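Local structure of cobalamin biosynthesis protein CobN (7C6O) at residues P509-G514 / E562-K567; A627-L632 / D686-E691; L740-D745 / R750-Q755. The protein probably inserts cobalt into the corrin ring during cobalamin biosynthesis, as the large, catalytic subunit of the ATP-dependent cobaltochelatase. One frame throughout, in Å; residues are numbered along the deposited sequence.

Contact 1: residues P509-G514 / E562-K567; sequences PPRGFG and EWLPGK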
loop_
_atom_site.group_PDB
_atom_site.type_symbol
_atom_site.label_atom_id
_atom_site.label_comp_id
_atom_site.label_asym_id
_atom_site.label_seq_id
_atom_site.Cartn_x
_atom_site.Cartn_y
_atom_site.Cartn_z
ATOM N N PRO A 509 -19.675 9.877 0.044
ATOM C CA PRO A 509 -20.232 10.653 -1.059
ATOM C C PRO A 509 -19.598 10.244 -2.372
ATOM O O PRO A 509 -18.455 9.752 -2.404
ATOM C CB PRO A 509 -19.877 12.101 -0.691
ATOM C CG PRO A 509 -19.557 12.074 0.758
ATOM C CD PRO A 509 -18.997 10.724 1.036
ATOM N N PRO A 510 -20.302 10.429 -3.484
ATOM C CA PRO A 510 -19.768 9.980 -4.772
ATOM C C PRO A 510 -18.584 10.822 -5.221
ATOM O O PRO A 510 -18.501 12.025 -4.955
ATOM C CB PRO A 510 -20.958 10.139 -5.724
ATOM C CG PRO A 510 -21.791 11.193 -5.103
ATOM C CD PRO A 510 -21.637 11.036 -3.618
ATOM N N ARG A 511 -17.659 10.156 -5.915
ATOM C CA ARG A 511 -16.458 10.818 -6.411
ATOM C C ARG A 511 -16.801 11.932 -7.394
ATOM O O ARG A 511 -16.143 12.980 -7.414
ATOM C CB ARG A 511 -15.548 9.773 -7.055
ATOM C CG ARG A 511 -14.288 10.312 -7.679
ATOM C CD ARG A 511 -13.225 10.631 -6.646
ATOM N NE ARG A 511 -11.994 11.034 -7.312
ATOM C CZ ARG A 511 -11.788 12.246 -7.814
ATOM N NH1 ARG A 511 -12.730 13.176 -7.715
ATOM N NH2 ARG A 511 -10.643 12.528 -8.419
ATOM N N GLY A 512 -17.819 11.723 -8.223
ATOM C CA GLY A 512 -18.289 12.743 -9.146
ATOM C C GLY A 512 -18.206 12.392 -10.619
ATOM O O GLY A 512 -18.686 13.183 -11.445
ATOM N N PHE A 513 -17.625 11.252 -11.003
ATOM C CA PHE A 513 -17.505 10.933 -12.422
ATOM C C PHE A 513 -18.830 10.516 -13.044
ATOM O O PHE A 513 -18.988 10.626 -14.265
ATOM C CB PHE A 513 -16.459 9.840 -12.635
ATOM C CG PHE A 513 -15.051 10.310 -12.428
ATOM C CD1 PHE A 513 -14.427 11.101 -13.380
ATOM C CD2 PHE A 513 -14.351 9.967 -11.283
ATOM C CE1 PHE A 513 -13.130 11.541 -13.194
ATOM C CE2 PHE A 513 -13.055 10.405 -11.090
ATOM C CZ PHE A 513 -12.443 11.194 -12.047
ATOM N N GLY A 514 -19.784 10.040 -12.242
ATOM C CA GLY A 514 -21.110 9.776 -12.773
ATOM C C GLY A 514 -21.852 11.042 -13.145
ATOM O O GLY A 514 -22.674 11.038 -14.067
ATOM N N GLU A 562 -8.967 8.571 0.642
ATOM C CA GLU A 562 -7.513 8.493 0.565
ATOM C C GLU A 562 -7.001 8.399 -0.867
ATOM O O GLU A 562 -5.784 8.305 -1.063
ATOM C CB GLU A 562 -7.000 7.306 1.388
ATOM C CG GLU A 562 -7.416 5.924 0.883
ATOM C CD GLU A 562 -8.756 5.452 1.436
ATOM O OE1 GLU A 562 -9.627 6.298 1.730
ATOM O OE2 GLU A 562 -8.937 4.223 1.580
ATOM N N TRP A 563 -7.886 8.437 -1.865
ATOM C CA TRP A 563 -7.488 8.412 -3.266
ATOM C C TRP A 563 -7.845 9.701 -3.994
ATOM O O TRP A 563 -7.734 9.755 -5.224
ATOM C CB TRP A 563 -8.118 7.206 -3.969
ATOM C CG TRP A 563 -7.682 5.911 -3.362
ATOM C CD1 TRP A 563 -8.329 5.198 -2.393
ATOM C CD2 TRP A 563 -6.481 5.188 -3.660
ATOM N NE1 TRP A 563 -7.608 4.068 -2.078
ATOM C CE2 TRP A 563 -6.471 4.040 -2.842
ATOM C CE3 TRP A 563 -5.416 5.397 -4.542
ATOM C CZ2 TRP A 563 -5.438 3.104 -2.880
ATOM C CZ3 TRP A 563 -4.391 4.465 -4.579
ATOM C CH2 TRP A 563 -4.411 3.334 -3.753
ATOM N N LEU A 564 -8.266 10.736 -3.270
ATOM C CA LEU A 564 -8.573 12.015 -3.882
ATOM C C LEU A 564 -7.293 12.683 -4.384
ATOM O O LEU A 564 -6.199 12.408 -3.883
ATOM C CB LEU A 564 -9.281 12.927 -2.884
ATOM C CG LEU A 564 -10.689 12.529 -2.435
ATOM C CD1 LEU A 564 -11.210 13.528 -1.416
ATOM C CD2 LEU A 564 -11.631 12.429 -3.627
ATOM N N PRO A 565 -7.406 13.559 -5.384
ATOM C CA PRO A 565 -6.211 14.232 -5.903
ATOM C C PRO A 565 -5.504 15.042 -4.827
ATOM O O PRO A 565 -6.127 15.624 -3.935
ATOM C CB PRO A 565 -6.764 15.136 -7.013
ATOM C CG PRO A 565 -8.023 14.466 -7.442
ATOM C CD PRO A 565 -8.603 13.864 -6.188
ATOM N N GLY A 566 -4.184 15.064 -4.928
ATOM C CA GLY A 566 -3.349 15.739 -3.958
ATOM C C GLY A 566 -1.931 15.210 -4.069
ATOM O O GLY A 566 -1.597 14.471 -4.994
ATOM N N LYS A 567 -1.108 15.601 -3.101
ATOM C CA LYS A 567 0.267 15.125 -3.090
ATOM C C LYS A 567 0.317 13.621 -2.823
ATOM O O LYS A 567 -0.614 13.026 -2.267
ATOM C CB LYS A 567 1.092 15.873 -2.042
ATOM C CG LYS A 567 1.137 17.379 -2.262
ATOM C CD LYS A 567 2.127 18.054 -1.326
ATOM C CE LYS A 567 1.987 19.568 -1.384
ATOM N NZ LYS A 567 2.078 20.094 -2.778
#
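Leu564 and Pro565 meet the end of the Arg511 side chain between two loops of an alpha/beta core. The loops follow strands 503-507 and 551-555, which both run parallel to strand 369-373 in one mixed sheet, so they leave its same C-terminal edge. The backbones stay well apart, with CA of Arg511 and CA of Leu564 separated by 8.4 Å, and the arginine spans the gap. Its CG is anti to the backbone N (chi1 177°), and a bend at chi2 (78°) carries the guanidinium across to the second loop. Arg511 NH1 is hydrogen-bonded to Leu526 O; towards 562-567 the group makes only van der Waals contacts.

Along 562-567, the chain leaves a 3-10 turn at Glu562 and Trp563. Arg604 NH1 holds the carbonyl oxygens of Glu562 and Leu564, while the indole of Trp563 lies edge-to-face with Tyr1003 and leads away from the arginine. Leu564 supplies the first contact. Its methyl CD2 sits 3.9 Å from Arg511 CD and 4.0 Å from Arg511 NE, over one face of the guanidinium, the two side chains sliding past each other in opposite directions. Phe513 CE2 stands over the opposite face, 3.9 Å above the plane of the Arg511 guanidinium, so the group lies between a methyl and one ring carbon. Tyr532 of helix 530-539 touches both Leu564 and Pro509. Pro565 comes next and meets the guanidinium obliquely: in the conformer described, its ring atoms CD and CG lie 3.3 Å and 3.4 Å from Arg511 NH2. At Lys567 the carbonyl O is bonded to Arg604 NH2, and NZ is hydrogen-bonded to the carbonyl oxygens of Trp296 and Asn299.

Contact 2: residues A627-L632 / D686-E691; sequences ARLEQL and DGWLCE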
loop_
_atom_site.group_PDB
_atom_site.type_symbol
_atom_site.label_atom_id
_atom_site.label_comp_id
_atom_site.label_asym_id
_atom_site.label_seq_id
_atom_site.Cartn_x
_atom_site.Cartn_y
_atom_site.Cartn_z
ATOM N N ALA A 627 -16.751 -33.237 -13.149
ATOM C CA ALA A 627 -16.652 -34.466 -12.368
ATOM C C ALA A 627 -16.860 -35.695 -13.246
ATOM O O ALA A 627 -16.202 -36.723 -13.050
ATOM C CB ALA A 627 -17.661 -34.440 -11.219
ATOM N N ARG A 628 -17.772 -35.608 -14.219
ATOM C CA ARG A 628 -17.976 -36.723 -15.142
ATOM C C ARG A 628 -16.722 -36.986 -15.966
ATOM O O ARG A 628 -16.369 -38.143 -16.222
ATOM C CB ARG A 628 -19.169 -36.438 -16.056
ATOM C CG ARG A 628 -19.711 -37.676 -16.776
ATOM C CD ARG A 628 -20.653 -37.298 -17.915
ATOM N NE ARG A 628 -21.568 -36.222 -17.545
ATOM C CZ ARG A 628 -22.711 -36.404 -16.889
ATOM N NH1 ARG A 628 -23.086 -37.624 -16.530
ATOM N NH2 ARG A 628 -23.480 -35.364 -16.595
ATOM N N LEU A 629 -16.034 -35.921 -16.392
ATOM C CA LEU A 629 -14.795 -36.090 -17.147
ATOM C C LEU A 629 -13.735 -36.793 -16.312
ATOM O O LEU A 629 -13.010 -37.660 -16.813
ATOM C CB LEU A 629 -14.286 -34.730 -17.627
ATOM C CG LEU A 629 -12.935 -34.723 -18.345
ATOM C CD1 LEU A 629 -12.989 -35.577 -19.601
ATOM C CD2 LEU A 629 -12.529 -33.297 -18.676
ATOM N N GLU A 630 -13.626 -36.416 -15.038
ATOM C CA GLU A 630 -12.736 -37.108 -14.111
ATOM C C GLU A 630 -12.988 -38.611 -14.122
ATOM O O GLU A 630 -12.045 -39.410 -14.162
ATOM C CB GLU A 630 -12.937 -36.529 -12.710
ATOM C CG GLU A 630 -11.920 -36.927 -11.667
ATOM C CD GLU A 630 -12.075 -36.103 -10.402
ATOM O OE1 GLU A 630 -13.213 -35.682 -10.101
ATOM O OE2 GLU A 630 -11.061 -35.855 -9.720
ATOM N N GLN A 631 -14.260 -39.012 -14.111
ATOM C CA GLN A 631 -14.596 -40.433 -14.112
ATOM C C GLN A 631 -14.174 -41.101 -15.415
ATOM O O GLN A 631 -13.664 -42.228 -15.407
ATOM C CB GLN A 631 -16.095 -40.611 -13.876
ATOM C CG GLN A 631 -16.614 -39.914 -12.625
ATOM C CD GLN A 631 -18.131 -39.844 -12.571
ATOM O OE1 GLN A 631 -18.823 -40.399 -13.426
ATOM N NE2 GLN A 631 -18.654 -39.155 -11.563
ATOM N N LEU A 632 -14.379 -40.421 -16.548
ATOM C CA LEU A 632 -14.002 -41.008 -17.831
ATOM C C LEU A 632 -12.487 -41.106 -17.974
ATOM O O LEU A 632 -11.978 -42.065 -18.569
ATOM C CB LEU A 632 -14.601 -40.200 -18.982
ATOM C CG LEU A 632 -16.125 -40.251 -19.135
ATOM C CD1 LEU A 632 -16.569 -39.464 -20.362
ATOM C CD2 LEU A 632 -16.609 -41.689 -19.213
ATOM N N ASP A 686 -5.607 -33.887 -18.046
ATOM C CA ASP A 686 -5.299 -34.307 -16.680
ATOM C C ASP A 686 -4.778 -33.146 -15.844
ATOM O O ASP A 686 -5.240 -32.913 -14.722
ATOM C CB ASP A 686 -4.264 -35.434 -16.702
ATOM C CG ASP A 686 -4.880 -36.803 -16.522
ATOM O OD1 ASP A 686 -5.910 -36.909 -15.824
ATOM O OD2 ASP A 686 -4.321 -37.777 -17.072
ATOM N N GLY A 687 -3.791 -32.419 -16.372
ATOM C CA GLY A 687 -3.239 -31.296 -15.634
ATOM C C GLY A 687 -4.243 -30.176 -15.442
ATOM O O GLY A 687 -4.307 -29.566 -14.371
ATOM N N TRP A 688 -5.042 -29.894 -16.474
ATOM C CA TRP A 688 -6.050 -28.842 -16.373
ATOM C C TRP A 688 -7.102 -29.192 -15.333
ATOM O O TRP A 688 -7.431 -28.376 -14.464
ATOM C CB TRP A 688 -6.700 -28.607 -17.738
ATOM C CG TRP A 688 -7.972 -27.811 -17.671
ATOM C CD1 TRP A 688 -8.090 -26.468 -17.450
ATOM C CD2 TRP A 688 -9.309 -28.308 -17.832
ATOM N NE1 TRP A 688 -9.415 -26.100 -17.460
ATOM C CE2 TRP A 688 -10.183 -27.210 -17.693
ATOM C CE3 TRP A 688 -9.850 -29.575 -18.080
ATOM C CZ2 TRP A 688 -11.568 -27.341 -17.795
ATOM C CZ3 TRP A 688 -11.225 -29.703 -18.180
ATOM C CH2 TRP A 688 -12.068 -28.591 -18.039
ATOM N N LEU A 689 -7.645 -30.409 -15.408
ATOM C CA LEU A 689 -8.629 -30.849 -14.426
ATOM C C LEU A 689 -8.054 -30.807 -13.016
ATOM O O LEU A 689 -8.717 -30.343 -12.079
ATOM C CB LEU A 689 -9.112 -32.258 -14.775
ATOM C CG LEU A 689 -9.895 -33.025 -13.709
ATOM C CD1 LEU A 689 -11.150 -32.272 -13.326
ATOM C CD2 LEU A 689 -10.238 -34.417 -14.208
ATOM N N CYS A 690 -6.814 -31.273 -12.850
ATOM C CA CYS A 690 -6.180 -31.261 -11.537
ATOM C C CYS A 690 -6.087 -29.846 -10.981
ATOM O O CYS A 690 -6.372 -29.616 -9.800
ATOM C CB CYS A 690 -4.791 -31.895 -11.625
ATOM S SG CYS A 690 -3.874 -31.925 -10.064
ATOM N N GLU A 691 -5.719 -28.880 -11.822
ATOM C CA GLU A 691 -5.477 -27.530 -11.323
ATOM C C GLU A 691 -6.777 -26.807 -10.975
ATOM O O GLU A 691 -6.838 -26.090 -9.969
ATOM C CB GLU A 691 -4.651 -26.741 -12.341
ATOM C CG GLU A 691 -3.201 -27.222 -12.403
ATOM C CD GLU A 691 -2.311 -26.364 -13.283
ATOM O OE1 GLU A 691 -2.843 -25.611 -14.122
ATOM O OE2 GLU A 691 -1.072 -26.448 -13.129
#
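Glu630 and Leu689 are the closest CA pair between 627-632 and 686-691, on helices 624-642 and 675-694, at 7.5 Å from CA to CA. Both segments are regular helix throughout: the amide of Gln631 bonds to the carbonyl of Ala627, and that of Cys690 to the carbonyl of Asp686. The contact is made by side chains, one of which reaches the backbone of the other helix.

That one is Leu689, whose side chain points toward segment 627-632. One methyl does the touching: CD2 rests 3.7 Å from Glu630 CA and equally far from Glu630 CB, with Glu630 CG only slightly farther. The leucine thus ends against backbone and aliphatic stem, and the two side chains cross at about a right angle. Beside this, Leu629 also points across, with CG anti to its own nitrogen (chi1 175°), and brings CD2 to 3.9 Å from Trp688 CZ3. That methyl lies in the indole plane, meeting the benzene edge of the ring and not its face. Leu657 of helix 647-660 packs on Leu629 as well, and Leu633 and Ile626 extend the apolar surface around Leu689.

The carboxylate of Glu630 stands off at the end of an extended chain. OE2 forms a salt bridge with Lys693, about one turn beyond Leu689, and OE1 a hydrogen bond with Thr622. This is ordinary helix-helix packing of a helical bundle, with an apolar centre and a charged border. At that border Lys693 probably offsets the mutual repulsion of Glu630 and nearby Asp754, while CB and CG of Glu630 separately pack on leucine.

Contact 3: residues L740-D745 / R750-Q755; sequences LGLAED and RATVDQ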
loop_
_atom_site.group_PDB
_atom_site.type_symbol
_atom_site.label_atom_id
_atom_site.label_comp_id
_atom_site.label_asym_id
_atom_site.label_seq_id
_atom_site.Cartn_x
_atom_site.Cartn_y
_atom_site.Cartn_z
ATOM N N LEU A 740 4.391 -35.002 2.540
ATOM C CA LEU A 740 3.726 -36.272 2.290
ATOM C C LEU A 740 4.066 -36.868 0.930
ATOM O O LEU A 740 3.544 -37.935 0.595
ATOM C CB LEU A 740 2.206 -36.108 2.412
ATOM C CG LEU A 740 1.655 -35.874 3.819
ATOM C CD1 LEU A 740 0.141 -35.749 3.784
ATOM C CD2 LEU A 740 2.085 -36.996 4.754
ATOM N N GLY A 741 4.913 -36.210 0.137
ATOM C CA GLY A 741 5.368 -36.807 -1.105
ATOM C C GLY A 741 5.231 -35.972 -2.365
ATOM O O GLY A 741 5.941 -36.221 -3.345
ATOM N N LEU A 742 4.334 -34.989 -2.367
ATOM C CA LEU A 742 4.091 -34.213 -3.578
ATOM C C LEU A 742 5.218 -33.217 -3.830
ATOM O O LEU A 742 5.857 -32.713 -2.904
ATOM C CB LEU A 742 2.760 -33.466 -3.484
ATOM C CG LEU A 742 1.472 -34.250 -3.737
ATOM C CD1 LEU A 742 0.278 -33.299 -3.771
ATOM C CD2 LEU A 742 1.563 -35.044 -5.030
ATOM N N ALA A 743 5.451 -32.927 -5.111
ATOM C CA ALA A 743 6.463 -31.943 -5.475
ATOM C C ALA A 743 5.914 -30.522 -5.398
ATOM O O ALA A 743 6.648 -29.590 -5.047
ATOM C CB ALA A 743 6.998 -32.231 -6.876
ATOM N N GLU A 744 4.632 -30.344 -5.722
ATOM C CA GLU A 744 3.958 -29.049 -5.753
ATOM C C GLU A 744 4.640 -28.057 -6.691
ATOM O O GLU A 744 4.529 -26.842 -6.495
ATOM C CB GLU A 744 3.841 -28.438 -4.348
ATOM C CG GLU A 744 3.183 -29.336 -3.318
ATOM C CD GLU A 744 1.672 -29.244 -3.333
ATOM O OE1 GLU A 744 1.095 -28.970 -4.407
ATOM O OE2 GLU A 744 1.058 -29.442 -2.263
ATOM N N ASP A 745 5.350 -28.552 -7.705
ATOM C CA ASP A 745 6.045 -27.708 -8.669
ATOM C C ASP A 745 5.311 -27.612 -10.000
ATOM O O ASP A 745 5.843 -27.027 -10.951
ATOM C CB ASP A 745 7.472 -28.219 -8.892
ATOM C CG ASP A 745 7.514 -29.624 -9.482
ATOM O OD1 ASP A 745 6.448 -30.270 -9.593
ATOM O OD2 ASP A 745 8.621 -30.084 -9.835
ATOM N N ARG A 750 -2.284 -36.091 -11.510
ATOM C CA ARG A 750 -3.616 -35.748 -11.016
ATOM C C ARG A 750 -4.086 -36.711 -9.932
ATOM O O ARG A 750 -4.627 -36.283 -8.905
ATOM C CB ARG A 750 -4.608 -35.729 -12.179
ATOM C CG ARG A 750 -6.062 -35.637 -11.754
ATOM C CD ARG A 750 -7.004 -35.618 -12.951
ATOM N NE ARG A 750 -7.046 -36.893 -13.663
ATOM C CZ ARG A 750 -7.812 -37.923 -13.309
ATOM N NH1 ARG A 750 -8.595 -37.833 -12.244
ATOM N NH2 ARG A 750 -7.793 -39.045 -14.018
ATOM N N ALA A 751 -3.885 -38.013 -10.136
ATOM C CA ALA A 751 -4.416 -38.994 -9.193
ATOM C C ALA A 751 -3.723 -38.906 -7.839
ATOM O O ALA A 751 -4.373 -39.026 -6.794
ATOM C CB ALA A 751 -4.284 -40.403 -9.770
ATOM N N THR A 752 -2.404 -38.694 -7.834
ATOM C CA THR A 752 -1.677 -38.679 -6.568
ATOM C C THR A 752 -1.914 -37.388 -5.793
ATOM O O THR A 752 -1.799 -37.380 -4.562
ATOM C CB THR A 752 -0.182 -38.892 -6.809
ATOM O OG1 THR A 752 0.263 -38.021 -7.856
ATOM C CG2 THR A 752 0.088 -40.337 -7.202
ATOM N N VAL A 753 -2.245 -36.294 -6.484
ATOM C CA VAL A 753 -2.613 -35.066 -5.782
ATOM C C VAL A 753 -3.847 -35.301 -4.922
ATOM O O VAL A 753 -3.897 -34.891 -3.755
ATOM C CB VAL A 753 -2.831 -33.916 -6.785
ATOM C CG1 VAL A 753 -3.397 -32.694 -6.072
ATOM C CG2 VAL A 753 -1.531 -33.566 -7.486
ATOM N N ASP A 754 -4.854 -35.984 -5.476
ATOM C CA ASP A 754 -6.080 -36.241 -4.727
ATOM C C ASP A 754 -5.821 -37.141 -3.527
ATOM O O ASP A 754 -6.380 -36.926 -2.446
ATOM C CB ASP A 754 -7.135 -36.865 -5.643
ATOM C CG ASP A 754 -7.696 -35.876 -6.644
ATOM O OD1 ASP A 754 -7.743 -34.669 -6.325
ATOM O OD2 ASP A 754 -8.093 -36.302 -7.749
ATOM N N GLN A 755 -4.979 -38.159 -3.698
ATOM C CA GLN A 755 -4.695 -39.070 -2.595
ATOM C C GLN A 755 -3.896 -38.376 -1.498
ATOM O O GLN A 755 -4.150 -38.590 -0.306
ATOM C CB GLN A 755 -3.956 -40.300 -3.119
ATOM C CG GLN A 755 -4.711 -41.021 -4.224
ATOM C CD GLN A 755 -3.862 -42.038 -4.957
ATOM O OE1 GLN A 755 -2.786 -42.417 -4.495
ATOM N NE2 GLN A 755 -4.343 -42.483 -6.112
#
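Leu742 points into the first turns of helix 750-769, and its two methyls divide the contact into a close and a loose half. On the close side CD1 lies 3.9 Å from Val753 CA and 4.1 Å from Val753 CG2, the leucine and valine side chains crossing at about a right angle. Val753 CG1 is anti to the backbone N (chi1 172°), which leaves CG2 anti to the carbonyl carbon, where it meets the leucine; Arg737 touches both residues, and this half is buried.

The loose side lies towards Thr752. Leu742 CD2 comes no nearer than 4.1 Å to Thr752 O and 4.3 Å to Thr752 OG1. Thr752 OG1 bonds with the carbonyl O of Glu749, and Thr752 O with Thr756 OG1. Gly741 and Ala743, on either side of the leucine in sequence, are exposed.

Asp748 braces the loop from within, its OD1 taking the amide of Ala743 and its OD2 that of Glu744. Gly741, with positive phi (128°), closes helix 736-739. The whole is a connection between two consecutive helices, opened by a Schellman motif, whose loop leucine folds back on the first turn of the next helix.

From the N terminus the contacts follow in series; none nests inside or crosses another. Contact 1 closes a loop of 47 residues that includes helices 517-522 and 530-539 and strand 551-555, tying together two loops at one sheet edge. The chain then passes to a separate helical region; the nearest atoms of contacts 1 and 2 are about 30 Å apart. There contact 2 closes a largely helical excursion between helices 624-642 and 675-694, and contact 3 folds the loop 740-749 back on the helix that follows, its segments only four residues apart. These last two touch: Arg750 CD packs on Leu689 CD2, and Lys693 salt-bridges both Glu630 and Asp754. Helix 750-769 is thereby joined to the helix pair of contact 2.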